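Conserved hypothetical alanine RICH protein (Mycobacterium tuberculosis, PDB 2IB0) is of unknown function but folds as a four-helix bundle of the ferritin-like clan and pairs with a second copy of itself. Local coordinates at residues R63-R66 with D67-V71; A130-A133 with L134-A138. All coordinates share one frame; numbering follows the deposited sequence.

Contact 1 of 2, residues R63-R66 with D67-V71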
loop_
_atom_site.group_PDB
_atom_site.type_symbol
_atom_site.label_atom_id
_atom_site.label_comp_id
_atom_site.label_asym_id
_atom_site.label_seq_id
_atom_site.Cartn_x
_atom_site.Cartn_y
_atom_site.Cartn_z
ATOM N N ARG A 63 6.335 5.443 -15.103
ATOM C CA ARG A 63 6.625 6.566 -15.998
ATOM C C ARG A 63 5.702 7.731 -15.699
ATOM O O ARG A 63 6.160 8.871 -15.622
ATOM C CB ARG A 63 6.562 6.176 -17.477
ATOM C CG ARG A 63 7.731 5.360 -17.929
ATOM C CD ARG A 63 7.445 4.721 -19.233
ATOM N NE ARG A 63 8.685 4.190 -19.763
ATOM C CZ ARG A 63 8.792 3.135 -20.566
ATOM N NH1 ARG A 63 7.702 2.464 -20.932
ATOM N NH2 ARG A 63 10.005 2.753 -20.995
ATOM N N HIS A 64 4.424 7.412 -15.450
ATOM C CA HIS A 64 3.417 8.409 -15.139
ATOM C C HIS A 64 3.718 9.077 -13.786
ATOM O O HIS A 64 3.682 10.292 -13.682
ATOM C CB HIS A 64 1.999 7.784 -15.157
ATOM C CG HIS A 64 0.889 8.785 -14.996
ATOM N ND1 HIS A 64 0.414 9.192 -13.761
ATOM C CD2 HIS A 64 0.156 9.466 -15.914
ATOM C CE1 HIS A 64 -0.551 10.082 -13.923
ATOM N NE2 HIS A 64 -0.731 10.265 -15.219
ATOM N N ARG A 65 4.001 8.277 -12.754
ATOM C CA ARG A 65 4.390 8.800 -11.455
ATOM C C ARG A 65 5.606 9.734 -11.551
ATOM O O ARG A 65 5.593 10.823 -10.993
ATOM C CB ARG A 65 4.725 7.645 -10.525
ATOM C CG ARG A 65 4.902 8.063 -9.096
ATOM C CD ARG A 65 5.313 6.877 -8.274
ATOM N NE ARG A 65 4.262 5.882 -8.189
ATOM C CZ ARG A 65 4.472 4.581 -8.027
ATOM N NH1 ARG A 65 5.715 4.113 -7.956
ATOM N NH2 ARG A 65 3.441 3.735 -7.944
ATOM N N ARG A 66 6.652 9.283 -12.239
ATOM C CA ARG A 66 7.879 10.083 -12.506
ATOM C C ARG A 66 7.570 11.454 -13.120
ATOM O O ARG A 66 8.022 12.489 -12.615
ATOM C CB ARG A 66 8.838 9.315 -13.408
ATOM C CG ARG A 66 9.989 10.228 -14.068
ATOM C CD ARG A 66 10.598 9.536 -15.292
ATOM N NE ARG A 66 9.713 9.481 -16.466
ATOM C CZ ARG A 66 9.936 8.728 -17.552
ATOM N NH1 ARG A 66 11.003 7.946 -17.645
ATOM N NH2 ARG A 66 9.088 8.757 -18.563
ATOM N N ASP A 67 6.800 11.466 -14.207
ATOM C CA ASP A 67 6.370 12.724 -14.835
ATOM C C ASP A 67 5.587 13.593 -13.876
ATOM O O ASP A 67 5.806 14.795 -13.809
ATOM C CB ASP A 67 5.556 12.441 -16.096
ATOM C CG ASP A 67 6.350 11.652 -17.161
ATOM O OD1 ASP A 67 7.598 11.495 -17.054
ATOM O OD2 ASP A 67 5.710 11.169 -18.116
ATOM N N ASP A 68 4.664 12.995 -13.119
ATOM C CA ASP A 68 3.935 13.712 -12.064
ATOM C C ASP A 68 4.817 14.423 -11.002
ATOM O O ASP A 68 4.528 15.558 -10.605
ATOM C CB ASP A 68 2.973 12.755 -11.355
ATOM C CG ASP A 68 1.606 12.643 -12.037
ATOM O OD1 ASP A 68 1.354 13.308 -13.041
ATOM O OD2 ASP A 68 0.753 11.862 -11.554
ATOM N N VAL A 69 5.850 13.733 -10.530
ATOM C CA VAL A 69 6.825 14.253 -9.574
ATOM C C VAL A 69 7.694 15.345 -10.185
ATOM O O VAL A 69 8.054 16.281 -9.488
ATOM C CB VAL A 69 7.741 13.099 -9.039
ATOM C CG1 VAL A 69 8.855 13.646 -8.115
ATOM C CG2 VAL A 69 6.875 12.028 -8.342
ATOM N N ILE A 70 8.057 15.218 -11.467
ATOM C CA ILE A 70 8.758 16.303 -12.187
ATOM C C ILE A 70 7.942 17.612 -12.144
ATOM O O ILE A 70 8.477 18.682 -11.838
ATOM C CB ILE A 70 9.162 15.866 -13.624
ATOM C CG1 ILE A 70 10.256 14.782 -13.518
ATOM C CG2 ILE A 70 9.621 17.075 -14.511
ATOM C CD1 ILE A 70 10.645 14.059 -14.819
ATOM N N VAL A 71 6.636 17.509 -12.381
ATOM C CA VAL A 71 5.743 18.658 -12.295
ATOM C C VAL A 71 5.720 19.218 -10.855
ATOM O O VAL A 71 5.878 20.416 -10.656
ATOM C CB VAL A 71 4.310 18.292 -12.821
ATOM C CG1 VAL A 71 3.272 19.377 -12.478
ATOM C CG2 VAL A 71 4.345 18.029 -14.330
#

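Contact 2 of 2, residues A130-A133 with L134-A138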
loop_
_atom_site.group_PDB
_atom_site.type_symbol
_atom_site.label_atom_id
_atom_site.label_comp_id
_atom_site.label_asym_id
_atom_site.label_seq_id
_atom_site.Cartn_x
_atom_site.Cartn_y
_atom_site.Cartn_z
ATOM N N ALA A 130 1.808 10.735 -2.263
ATOM C CA ALA A 130 2.892 9.873 -1.828
ATOM C C ALA A 130 2.292 8.557 -1.297
ATOM O O ALA A 130 2.830 7.507 -1.559
ATOM C CB ALA A 130 3.736 10.559 -0.749
ATOM N N SER A 131 1.180 8.636 -0.547
ATOM C CA SER A 131 0.553 7.442 -0.056
ATOM C C SER A 131 -0.037 6.580 -1.157
ATOM O O SER A 131 0.005 5.363 -1.047
ATOM C CB SER A 131 -0.466 7.711 1.058
ATOM O OG SER A 131 -1.746 8.057 0.545
ATOM N N THR A 132 -0.605 7.179 -2.190
ATOM C CA THR A 132 -1.020 6.452 -3.390
ATOM C C THR A 132 0.164 5.719 -4.089
ATOM O O THR A 132 0.070 4.489 -4.399
ATOM C CB THR A 132 -1.731 7.412 -4.344
ATOM O OG1 THR A 132 -2.921 7.873 -3.689
ATOM C CG2 THR A 132 -2.109 6.724 -5.649
ATOM N N ALA A 133 1.277 6.446 -4.269
ATOM C CA ALA A 133 2.517 5.886 -4.797
ATOM C C ALA A 133 3.047 4.757 -3.898
ATOM O O ALA A 133 3.510 3.718 -4.411
ATOM C CB ALA A 133 3.556 6.982 -4.979
ATOM N N LEU A 134 2.958 4.938 -2.577
ATOM C CA LEU A 134 3.417 3.928 -1.651
ATOM C C LEU A 134 2.562 2.634 -1.780
ATOM O O LEU A 134 3.084 1.508 -1.837
ATOM C CB LEU A 134 3.301 4.474 -0.223
ATOM C CG LEU A 134 4.013 3.878 1.003
ATOM C CD1 LEU A 134 3.331 4.342 2.225
ATOM C CD2 LEU A 134 4.087 2.400 1.035
ATOM N N THR A 135 1.249 2.827 -1.792
ATOM C CA THR A 135 0.296 1.720 -1.918
ATOM C C THR A 135 0.445 0.973 -3.246
ATOM O O THR A 135 0.419 -0.274 -3.256
ATOM C CB THR A 135 -1.110 2.230 -1.766
ATOM O OG1 THR A 135 -1.288 2.681 -0.407
ATOM C CG2 THR A 135 -2.132 1.143 -2.097
ATOM N N GLU A 136 0.617 1.713 -4.338
ATOM C CA GLU A 136 0.849 1.101 -5.653
ATOM C C GLU A 136 2.121 0.238 -5.720
ATOM O O GLU A 136 2.088 -0.819 -6.367
ATOM C CB GLU A 136 0.871 2.146 -6.767
ATOM C CG GLU A 136 -0.532 2.769 -6.969
ATOM C CD GLU A 136 -0.528 3.925 -7.950
ATOM O OE1 GLU A 136 0.553 4.442 -8.317
ATOM O OE2 GLU A 136 -1.620 4.332 -8.373
ATOM N N SER A 137 3.206 0.736 -5.103
ATOM C CA SER A 137 4.507 0.065 -4.997
ATOM C C SER A 137 4.320 -1.250 -4.223
ATOM O O SER A 137 4.796 -2.293 -4.629
ATOM C CB SER A 137 5.508 0.965 -4.240
ATOM O OG SER A 137 5.835 2.148 -4.948
ATOM N N ALA A 138 3.634 -1.176 -3.090
ATOM C CA ALA A 138 3.241 -2.363 -2.296
ATOM C C ALA A 138 2.360 -3.382 -3.016
ATOM O O ALA A 138 2.544 -4.571 -2.850
ATOM C CB ALA A 138 2.537 -1.920 -1.065
#

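Contact 1 of 2, residues R63-R66 with D67-V71
Arg66 and Asp67, neighbours on helix 52-75, make the salt bridge of this contact. The two side chains run side by side in the same direction, with guanidinium and carboxylate planes 23° apart. Arg66 NE donates to Asp67 OD1 at 3.0 Å, the oxygen lying close to the guanidinium plane and being met on its syn side but from well out of the carboxylate plane; a second, weak bond of 3.5 Å joins Arg66 NH2 to the same OD1. A bend at chi3 of Arg66 (71°) turns the guanidinium back over the preceding turn, where Arg63 CA lies over one face, toward its rim.

His64 and Asp68, one turn apart, approach without a hydrogen bond. The ring and carboxylate planes stand 72° apart, and Asp68 OD2 comes obliquely to within 3.2 Å of His64 CE1. The nearby carboxylate would probably favour a protonated imidazole.

Apolar contact is modest: Ile70 CD1 lies 4.0 Å from Arg66 CG, the two chains again alongside each other. Val69 CG2 is a methyl set against a backbone carbonyl, 3.2 Å from Arg65 O. Arg65 itself turns into the bundle, where its guanidinium forms salt bridges with Glu33 and Glu136.

Beneath all this run the i-to-i+4 backbone bonds, among them Asp67 N to Arg63 O at 3.0 Å, the regular pattern of an alpha helix, here one of the four in a ferritin-like bundle.

Contact 2 of 2, residues A130-A133 with L134-A138
Thr132 and Glu136 lie alongside each other one turn apart on helix 124-150, a long helix of the four-helix bundle, and point the same way. The methyl of Thr132 does the touching: CG2 comes within 3.7 Å of Glu136 OE2. The chain of Glu136 leaves beside its own backbone N (chi1 -68°), which carries CG over the preceding turn to 3.2 Å from Thr132 O, and from there it runs on, extended, toward helix 52-75. Its other oxygen, OE1, forms a salt bridge with Arg65 on that helix, so one carboxylate meets a methyl of its own helix and a guanidinium of a neighbouring one. The hydroxyl of Thr132 turns back to Val128 O.

Thr135 faces a different side. Its OG1 lies 3.0 Å from Ser131 O, the carbonyl that accepts Thr135 N at 2.9 Å, and the same hydroxyl is hydrogen-bonded to OG1 of Thr135 in the second subunit. Ser131 and Leu134 pack across this interface too, each against the other residue type on the neighbouring chain.

Ala130 and Ala133 direct their small methyls inward, both against Trp114 of helix 96-120. Ser137, on the Arg65 side of the helix, folds its hydroxyl back toward the backbone: with OG beside its own N (chi1 -66°), Ser137 OG comes within 2.9 Å of Ala133 O, the acceptor of Ser137 N at 3.1 Å.

Overall arrangement
Contact 1 lies on helix 52-75 and contact 2 on helix 124-150; the chain completes the first, then runs through helix 96-120 before reaching the second. Their centres are about 14 Å apart, yet Arg65 spans the gap: Arg65 NH2 forms a 3.0 Å salt bridge with Glu136 OE1, and Arg65 NE packs 3.5 Å from Ala133 CB. Glu33 of helix 18-46 pairs with NH1 of the same guanidinium, while Trp114 of helix 96-120 touches side chains from both contacts. All four helices of the bundle therefore meet around Arg65. Of the two contacts, 130-138 also reaches the second subunit, linking this interior to the dimer interface.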